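Long-range contact in ancillary protein 1 (Streptococcus pyogenes, PDB 2XI9), which acts as a pilus-presented adhesin of the bacterial surface, its internal thioester bond being required for efficient interaction with host cells: residues K218-A230 with E238-F252. Residues are numbered along the deposited sequence; the frame is centred on the assembly and turned at random.
Sequences KVIEKGYREKGQA and ETQLRAATQLAIYYF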
ATOM      1  N   LYS A 218       0.911  -4.652 -12.828  1.00  8.43           N
ATOM      2  CA  LYS A 218       0.704  -4.520 -14.276  1.00  8.88           C
ATOM      3  C   LYS A 218      -0.201  -3.349 -14.682  1.00  8.59           C
ATOM      4  O   LYS A 218       0.010  -2.745 -15.739  1.00  9.42           O
ATOM      5  CB  LYS A 218       0.228  -5.837 -14.891  1.00  8.54           C
ATOM      6  CG  LYS A 218       1.387  -6.899 -14.934  1.00  9.54           C
ATOM      7  CD  LYS A 218       0.922  -8.303 -15.185  1.00 10.06           C
ATOM      8  CE  LYS A 218       0.654  -8.530 -16.651  1.00 11.07           C
ATOM      9  NZ  LYS A 218      -0.020  -9.862 -16.972  1.00 12.71           N
ATOM     10  N   VAL A 219      -1.204  -3.051 -13.870  1.00  8.32           N
ATOM     11  CA  VAL A 219      -2.012  -1.856 -14.031  1.00  8.69           C
ATOM     12  C   VAL A 219      -1.111  -0.614 -13.947  1.00  9.03           C
ATOM     13  O   VAL A 219      -1.147   0.243 -14.841  1.00  8.90           O
ATOM     14  CB  VAL A 219      -3.157  -1.777 -12.976  1.00  9.28           C
ATOM     15  CG1 VAL A 219      -3.875  -0.412 -12.986  1.00  7.04           C
ATOM     16  CG2 VAL A 219      -4.219  -2.896 -13.202  1.00  7.24           C
ATOM     17  N   ILE A 220      -0.305  -0.539 -12.892  1.00  9.04           N
ATOM     18  CA  ILE A 220       0.607   0.606 -12.728  1.00  8.64           C
ATOM     19  C   ILE A 220       1.560   0.766 -13.935  1.00  9.70           C
ATOM     20  O   ILE A 220       1.717   1.856 -14.452  1.00  9.43           O
ATOM     21  CB  ILE A 220       1.402   0.531 -11.449  1.00  9.02           C
ATOM     22  CG1 ILE A 220       0.502   0.574 -10.226  1.00  9.48           C
ATOM     23  CG2 ILE A 220       2.453   1.702 -11.411  1.00  8.18           C
ATOM     24  CD1 ILE A 220      -0.325   1.830 -10.063  1.00  8.39           C
ATOM     25  N   GLU A 221       2.137  -0.344 -14.392  1.00 10.68           N
ATOM     26  CA  GLU A 221       3.074  -0.400 -15.490  1.00 12.66           C
ATOM     27  C   GLU A 221       2.529   0.188 -16.773  1.00 13.18           C
ATOM     28  O   GLU A 221       3.265   0.858 -17.520  1.00 12.76           O
ATOM     29  CB  GLU A 221       3.472  -1.896 -15.743  1.00 14.26           C
ATOM     30  CG  GLU A 221       4.210  -2.154 -16.970  1.00 18.32           C
ATOM     31  CD  GLU A 221       4.179  -3.600 -17.453  1.00 22.27           C
ATOM     32  OE1 GLU A 221       4.146  -4.544 -16.621  1.00 15.47           O
ATOM     33  OE2 GLU A 221       4.247  -3.751 -18.710  1.00 24.80           O
ATOM     34  N   LYS A 222       1.284  -0.127 -17.098  1.00 13.72           N
ATOM     35  CA  LYS A 222       0.726   0.322 -18.398  1.00 15.98           C
ATOM     36  C   LYS A 222      -0.083   1.576 -18.214  1.00 14.96           C
ATOM     37  O   LYS A 222      -0.463   2.200 -19.182  1.00 15.75           O
ATOM     38  CB  LYS A 222      -0.144  -0.754 -19.092  1.00 17.50           C
ATOM     39  CG  LYS A 222       0.582  -1.735 -19.928  1.00 22.39           C
ATOM     40  CD  LYS A 222       1.275  -1.122 -21.109  1.00 28.38           C
ATOM     41  CE  LYS A 222       1.469  -2.123 -22.247  1.00 32.30           C
ATOM     42  NZ  LYS A 222       1.793  -1.343 -23.504  1.00 36.84           N
ATOM     43  N   GLY A 223      -0.316   1.957 -16.972  1.00 13.98           N
ATOM     44  CA  GLY A 223      -1.071   3.129 -16.645  1.00 13.34           C
ATOM     45  C   GLY A 223      -0.332   4.443 -16.510  1.00 13.09           C
ATOM     46  O   GLY A 223       0.805   4.616 -16.991  1.00 13.12           O
ATOM     47  N   TYR A 224      -0.992   5.390 -15.862  1.00 12.21           N
ATOM     48  CA  TYR A 224      -0.408   6.719 -15.727  1.00 12.55           C
ATOM     49  C   TYR A 224       0.558   6.743 -14.548  1.00 11.95           C
ATOM     50  O   TYR A 224       0.168   6.532 -13.395  1.00 10.91           O
ATOM     51  CB  TYR A 224      -1.486   7.751 -15.521  1.00 11.49           C
ATOM     52  CG  TYR A 224      -1.014   9.144 -15.455  1.00 12.36           C
ATOM     53  CD1 TYR A 224      -0.679   9.841 -16.627  1.00 13.82           C
ATOM     54  CD2 TYR A 224      -0.899   9.802 -14.256  1.00 10.71           C
ATOM     55  CE1 TYR A 224      -0.264  11.137 -16.571  1.00 16.30           C
ATOM     56  CE2 TYR A 224      -0.466  11.095 -14.203  1.00 12.97           C
ATOM     57  CZ  TYR A 224      -0.146  11.759 -15.346  1.00 16.57           C
ATOM     58  OH  TYR A 224       0.239  13.079 -15.308  1.00 18.73           O
ATOM     59  N   ARG A 225       1.810   7.043 -14.848  1.00 14.08           N
ATOM     60  CA  ARG A 225       2.849   7.006 -13.843  1.00 14.48           C
ATOM     61  C   ARG A 225       3.508   8.317 -13.573  1.00 16.74           C
ATOM     62  O   ARG A 225       3.969   8.521 -12.459  1.00 17.72           O
ATOM     63  CB  ARG A 225       3.908   6.001 -14.226  1.00 14.11           C
ATOM     64  CG  ARG A 225       3.402   4.585 -14.119  1.00 11.99           C
ATOM     65  CD  ARG A 225       4.520   3.625 -14.474  1.00 11.80           C
ATOM     66  NE  ARG A 225       5.496   3.536 -13.381  1.00 15.10           N
ATOM     67  CZ  ARG A 225       6.628   2.843 -13.418  1.00 15.13           C
ATOM     68  NH1 ARG A 225       7.013   2.197 -14.532  1.00 12.73           N
ATOM     69  NH2 ARG A 225       7.424   2.864 -12.355  1.00 15.84           N
ATOM     70  N   GLU A 226       3.561   9.209 -14.561  1.00 18.81           N
ATOM     71  CA  GLU A 226       4.355  10.418 -14.433  1.00 21.57           C
ATOM     72  C   GLU A 226       3.732  11.606 -15.144  1.00 22.39           C
ATOM     73  O   GLU A 226       3.348  11.510 -16.325  1.00 21.59           O
ATOM     74  CB  GLU A 226       5.745  10.187 -15.027  1.00 22.95           C
ATOM     75  CG  GLU A 226       6.646   9.180 -14.286  1.00 26.74           C
ATOM     76  CD  GLU A 226       7.391   9.776 -13.066  1.00 30.07           C
ATOM     77  OE1 GLU A 226       7.453  11.019 -12.927  1.00 35.46           O
ATOM     78  OE2 GLU A 226       7.935   8.992 -12.259  1.00 29.60           O
ATOM     79  N   LYS A 227       3.701  12.754 -14.460  1.00 23.66           N
ATOM     80  CA  LYS A 227       3.280  13.986 -15.104  1.00 25.32           C
ATOM     81  C   LYS A 227       4.030  14.170 -16.403  1.00 26.19           C
ATOM     82  O   LYS A 227       5.249  14.010 -16.460  1.00 27.91           O
ATOM     83  CB  LYS A 227       3.529  15.206 -14.227  1.00 26.62           C
ATOM     84  CG  LYS A 227       2.527  15.429 -13.119  1.00 29.25           C
ATOM     85  CD  LYS A 227       3.047  16.465 -12.092  1.00 34.52           C
ATOM     86  CE  LYS A 227       1.915  17.121 -11.287  1.00 35.05           C
ATOM     87  NZ  LYS A 227       2.382  17.506  -9.916  1.00 37.73           N
ATOM     88  N   GLY A 228       3.309  14.552 -17.452  1.00 26.51           N
ATOM     89  CA  GLY A 228       3.910  14.779 -18.766  1.00 27.01           C
ATOM     90  C   GLY A 228       4.188  13.542 -19.607  1.00 26.64           C
ATOM     91  O   GLY A 228       4.619  13.666 -20.739  1.00 27.34           O
ATOM     92  N   GLN A 229       3.958  12.337 -19.100  1.00 24.06           N
ATOM     93  CA  GLN A 229       4.281  11.154 -19.905  1.00 24.54           C
ATOM     94  C   GLN A 229       3.486  11.130 -21.218  1.00 25.83           C
ATOM     95  O   GLN A 229       2.405  11.669 -21.302  1.00 26.00           O
ATOM     96  CB  GLN A 229       4.049   9.848 -19.146  1.00 22.98           C
ATOM     97  CG  GLN A 229       2.606   9.418 -18.999  1.00 21.41           C
ATOM     98  CD  GLN A 229       2.498   8.069 -18.322  1.00 18.91           C
ATOM     99  OE1 GLN A 229       2.887   7.923 -17.178  1.00 13.48           O
ATOM    100  NE2 GLN A 229       1.951   7.090 -19.014  1.00 16.05           N
ATOM    101  N   ALA A 230       4.048  10.461 -22.204  1.00 27.37           N
ATOM    102  CA  ALA A 230       3.417  10.224 -23.500  1.00 28.46           C
ATOM    103  C   ALA A 230       2.121   9.435 -23.330  1.00 27.36           C
ATOM    104  O   ALA A 230       2.165   8.342 -22.786  1.00 26.87           O
ATOM    105  CB  ALA A 230       4.374   9.417 -24.345  1.00 30.03           C
ATOM    106  N   GLU A 238      -3.991  13.147 -20.143  1.00 14.19           N
ATOM    107  CA  GLU A 238      -3.300  12.602 -18.973  1.00 13.38           C
ATOM    108  C   GLU A 238      -4.301  12.278 -17.873  1.00 12.01           C
ATOM    109  O   GLU A 238      -4.200  11.256 -17.180  1.00 11.54           O
ATOM    110  CB  GLU A 238      -2.260  13.611 -18.453  1.00 14.24           C
ATOM    111  CG  GLU A 238      -0.956  13.565 -19.257  1.00 14.90           C
ATOM    112  CD  GLU A 238       0.159  14.455 -18.705  1.00 18.46           C
ATOM    113  OE1 GLU A 238       0.462  14.435 -17.506  1.00 19.88           O
ATOM    114  OE2 GLU A 238       0.752  15.187 -19.501  1.00 26.16           O
ATOM    115  N   THR A 239      -5.263  13.181 -17.668  1.00 12.00           N
ATOM    116  CA  THR A 239      -6.228  12.977 -16.599  1.00 12.09           C
ATOM    117  C   THR A 239      -7.078  11.731 -16.864  1.00 11.07           C
ATOM    118  O   THR A 239      -7.371  10.992 -15.940  1.00 11.13           O
ATOM    119  CB  THR A 239      -7.086  14.225 -16.377  1.00 13.27           C
ATOM    120  OG1 THR A 239      -6.238  15.277 -15.875  1.00 17.29           O
ATOM    121  CG2 THR A 239      -8.205  13.965 -15.366  1.00 12.22           C
ATOM    122  N   GLN A 240      -7.454  11.514 -18.119  1.00 12.11           N
ATOM    123  CA  GLN A 240      -8.249  10.347 -18.491  1.00 11.66           C
ATOM    124  C   GLN A 240      -7.450   9.040 -18.237  1.00 11.07           C
ATOM    125  O   GLN A 240      -8.004   8.077 -17.691  1.00  9.53           O
ATOM    126  CB  GLN A 240      -8.771  10.462 -19.917  1.00 13.63           C
ATOM    127  CG  GLN A 240      -9.893  11.509 -20.049  1.00 14.21           C
ATOM    128  CD  GLN A 240     -10.288  11.856 -21.444  1.00 18.35           C
ATOM    129  OE1 GLN A 240      -9.548  11.623 -22.402  1.00 19.88           O
ATOM    130  NE2 GLN A 240     -11.485  12.448 -21.580  1.00 17.86           N
ATOM    131  N   LEU A 241      -6.164   8.998 -18.615  1.00 10.08           N
ATOM    132  CA  LEU A 241      -5.380   7.809 -18.314  1.00 10.00           C
ATOM    133  C   LEU A 241      -5.227   7.621 -16.809  1.00  8.39           C
ATOM    134  O   LEU A 241      -5.313   6.481 -16.309  1.00  9.04           O
ATOM    135  CB  LEU A 241      -4.028   7.772 -19.040  1.00  9.65           C
ATOM    136  CG  LEU A 241      -3.215   6.491 -18.910  1.00 12.44           C
ATOM    137  CD1 LEU A 241      -3.947   5.328 -19.578  1.00 12.25           C
ATOM    138  CD2 LEU A 241      -1.747   6.675 -19.524  1.00 15.68           C
ATOM    139  N   ARG A 242      -5.031   8.717 -16.076  1.00  9.21           N
ATOM    140  CA  ARG A 242      -4.957   8.647 -14.619  1.00  9.08           C
ATOM    141  C   ARG A 242      -6.237   8.018 -14.027  1.00  8.89           C
ATOM    142  O   ARG A 242      -6.179   7.142 -13.182  1.00  9.54           O
ATOM    143  CB  ARG A 242      -4.690  10.043 -14.041  1.00  9.52           C
ATOM    144  CG  ARG A 242      -4.282  10.058 -12.564  1.00 10.39           C
ATOM    145  CD  ARG A 242      -3.744  11.414 -12.191  1.00  9.29           C
ATOM    146  NE  ARG A 242      -3.216  11.428 -10.820  1.00 10.75           N
ATOM    147  CZ  ARG A 242      -2.357  12.309 -10.351  1.00  7.82           C
ATOM    148  NH1 ARG A 242      -1.893  13.290 -11.121  1.00 12.25           N
ATOM    149  NH2 ARG A 242      -1.986  12.213  -9.079  1.00  8.74           N
ATOM    150  N   ALA A 243      -7.393   8.495 -14.462  1.00 10.10           N
ATOM    151  CA  ALA A 243      -8.653   7.959 -14.009  1.00  9.80           C
ATOM    152  C   ALA A 243      -8.824   6.481 -14.368  1.00  8.32           C
ATOM    153  O   ALA A 243      -9.254   5.700 -13.532  1.00  9.40           O
ATOM    154  CB  ALA A 243      -9.795   8.746 -14.547  1.00  9.49           C
ATOM    155  N   ALA A 244      -8.490   6.117 -15.603  1.00  9.28           N
ATOM    156  CA  ALA A 244      -8.614   4.744 -16.057  1.00  9.11           C
ATOM    157  C   ALA A 244      -7.750   3.862 -15.175  1.00  8.47           C
ATOM    158  O   ALA A 244      -8.163   2.767 -14.834  1.00  9.23           O
ATOM    159  CB  ALA A 244      -8.215   4.633 -17.547  1.00  8.62           C
ATOM    160  N   THR A 245      -6.533   4.344 -14.826  1.00  9.05           N
ATOM    161  CA  THR A 245      -5.592   3.636 -13.948  1.00  8.28           C
ATOM    162  C   THR A 245      -6.224   3.458 -12.565  1.00  8.84           C
ATOM    163  O   THR A 245      -6.156   2.367 -11.981  1.00  7.99           O
ATOM    164  CB  THR A 245      -4.151   4.355 -13.870  1.00  7.64           C
ATOM    165  OG1 THR A 245      -3.675   4.666 -15.213  1.00  7.72           O
ATOM    166  CG2 THR A 245      -3.123   3.493 -13.177  1.00  8.91           C
ATOM    167  N   GLN A 246      -6.838   4.513 -12.039  1.00  9.21           N
ATOM    168  CA  GLN A 246      -7.447   4.438 -10.720  1.00  9.88           C
ATOM    169  C   GLN A 246      -8.571   3.394 -10.705  1.00  9.65           C
ATOM    170  O   GLN A 246      -8.708   2.622  -9.758  1.00  9.97           O
ATOM    171  CB  GLN A 246      -8.001   5.811 -10.311  1.00 10.81           C
ATOM    172  CG  GLN A 246      -8.678   5.850  -8.911  1.00 11.74           C
ATOM    173  CD  GLN A 246      -7.743   5.515  -7.773  1.00 11.60           C
ATOM    174  OE1 GLN A 246      -7.062   6.391  -7.259  1.00 10.40           O
ATOM    175  NE2 GLN A 246      -7.757   4.259  -7.329  1.00  8.84           N
ATOM    176  N   LEU A 247      -9.395   3.416 -11.736  1.00 10.87           N
ATOM    177  CA  LEU A 247     -10.534   2.476 -11.810  1.00 10.70           C
ATOM    178  C   LEU A 247     -10.031   1.030 -11.991  1.00 10.69           C
ATOM    179  O   LEU A 247     -10.599   0.127 -11.455  1.00 11.97           O
ATOM    180  CB  LEU A 247     -11.494   2.891 -12.930  1.00 11.65           C
ATOM    181  CG  LEU A 247     -12.719   1.992 -13.146  1.00 12.87           C
ATOM    182  CD1 LEU A 247     -13.544   1.984 -11.866  1.00 12.30           C
ATOM    183  CD2 LEU A 247     -13.548   2.438 -14.401  1.00 13.40           C
ATOM    184  N   ALA A 248      -8.952   0.834 -12.758  1.00 10.34           N
ATOM    185  CA  ALA A 248      -8.348  -0.475 -12.964  1.00 10.20           C
ATOM    186  C   ALA A 248      -7.793  -1.018 -11.642  1.00  9.69           C
ATOM    187  O   ALA A 248      -7.930  -2.179 -11.358  1.00  9.82           O
ATOM    188  CB  ALA A 248      -7.248  -0.415 -14.036  1.00 10.23           C
ATOM    189  N   ILE A 249      -7.257  -0.145 -10.805  1.00  8.64           N
ATOM    190  CA  ILE A 249      -6.840  -0.556  -9.463  1.00  8.53           C
ATOM    191  C   ILE A 249      -8.071  -1.010  -8.644  1.00  9.27           C
ATOM    192  O   ILE A 249      -8.049  -2.089  -8.048  1.00  8.88           O
ATOM    193  CB  ILE A 249      -6.060   0.575  -8.739  1.00  7.98           C
ATOM    194  CG1 ILE A 249      -4.675   0.794  -9.392  1.00  8.79           C
ATOM    195  CG2 ILE A 249      -6.014   0.287  -7.188  1.00  7.37           C
ATOM    196  CD1 ILE A 249      -3.685  -0.373  -9.291  1.00  6.28           C
ATOM    197  N   TYR A 250      -9.146  -0.213  -8.675  1.00  8.91           N
ATOM    198  CA  TYR A 250     -10.378  -0.549  -7.966  1.00 10.12           C
ATOM    199  C   TYR A 250     -11.010  -1.862  -8.453  1.00 10.54           C
ATOM    200  O   TYR A 250     -11.625  -2.566  -7.668  1.00 10.50           O
ATOM    201  CB  TYR A 250     -11.401   0.576  -8.090  1.00 11.53           C
ATOM    202  CG  TYR A 250     -11.122   1.842  -7.299  1.00 11.17           C
ATOM    203  CD1 TYR A 250     -10.308   1.836  -6.156  1.00 11.59           C
ATOM    204  CD2 TYR A 250     -11.680   3.033  -7.683  1.00 11.33           C
ATOM    205  CE1 TYR A 250     -10.089   2.979  -5.427  1.00 10.76           C
ATOM    206  CE2 TYR A 250     -11.473   4.208  -6.932  1.00 13.54           C
ATOM    207  CZ  TYR A 250     -10.666   4.166  -5.817  1.00 14.10           C
ATOM    208  OH  TYR A 250     -10.460   5.306  -5.072  1.00 13.64           O
ATOM    209  N   TYR A 251     -10.861  -2.158  -9.744  1.00 10.39           N
ATOM    210  CA  TYR A 251     -11.277  -3.418 -10.307  1.00 10.93           C
ATOM    211  C   TYR A 251     -10.721  -4.607  -9.510  1.00 10.66           C
ATOM    212  O   TYR A 251     -11.452  -5.555  -9.257  1.00 12.77           O
ATOM    213  CB  TYR A 251     -10.899  -3.499 -11.802  1.00 10.66           C
ATOM    214  CG  TYR A 251     -11.273  -4.823 -12.464  1.00 13.20           C
ATOM    215  CD1 TYR A 251     -10.395  -5.903 -12.467  1.00 14.10           C
ATOM    216  CD2 TYR A 251     -12.516  -5.001 -13.035  1.00 16.02           C
ATOM    217  CE1 TYR A 251     -10.751  -7.119 -13.050  1.00 15.11           C
ATOM    218  CE2 TYR A 251     -12.869  -6.218 -13.630  1.00 17.99           C
ATOM    219  CZ  TYR A 251     -11.982  -7.262 -13.627  1.00 16.84           C
ATOM    220  OH  TYR A 251     -12.337  -8.465 -14.199  1.00 18.55           O
ATOM    221  N   PHE A 252      -9.459  -4.528  -9.080  1.00  9.72           N
ATOM    222  CA  PHE A 252      -8.794  -5.594  -8.340  1.00 10.04           C
ATOM    223  C   PHE A 252      -8.936  -5.423  -6.843  1.00 10.55           C
ATOM    224  O   PHE A 252      -9.089  -6.395  -6.158  1.00 10.78           O
ATOM    225  CB  PHE A 252      -7.292  -5.711  -8.713  1.00  9.67           C
ATOM    226  CG  PHE A 252      -7.074  -6.145 -10.145  1.00 10.02           C
ATOM    227  CD1 PHE A 252      -7.429  -7.401 -10.546  1.00  9.73           C
ATOM    228  CD2 PHE A 252      -6.572  -5.244 -11.090  1.00  9.81           C
ATOM    229  CE1 PHE A 252      -7.281  -7.787 -11.920  1.00 11.41           C
ATOM    230  CE2 PHE A 252      -6.455  -5.593 -12.447  1.00  8.97           C
ATOM    231  CZ  PHE A 252      -6.782  -6.861 -12.843  1.00 10.94           C
TER
HETATM  232  O   HOH W   1      -2.321  14.129 -13.887  1.00 19.60           O
HETATM  233  O   HOH W   2       1.335  14.035 -21.915  1.00 28.55           O
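The ring of Tyr224 lies along helix 238-252, with Glu238 O 3.8 Å above one face of the ring, offset toward the rim, while Glu238 OE1 meets its edge in plane and Leu241 CD2 also sits near that plane. The extended chain of Arg242 passes obliquely, its guanidinium 28° from the ring plane. The two helices form an antiparallel helical hairpin within the thioester domain: helix 209-222 ends, and the following loop folds back over the start of its partner. With CG anti to the backbone N (chi1 -176°), Tyr224 OH donates a 2.6 Å hydrogen bond to Glu238 OE1, on the anti lone pair. Gly228 N, in the type II turn 226-229, reaches the same oxygen from above the carboxylate plane, so two donors grip it. A water links Tyr224 OH to Arg242 NH1, which is also hydrogen-bonded to Tyr147 OH. Further along the paired helices, Val219 is a knob among Thr245, Ala248, Ile249 and Phe252, its CG1 3.5 Å from Ala248 CB and its CG2 at the Phe252 ring edge. Between these two clusters, Thr245 OG1 donates to Leu241 O and accepts from Tyr224 N at 2.9 Å, the N-H...O angle being 164°.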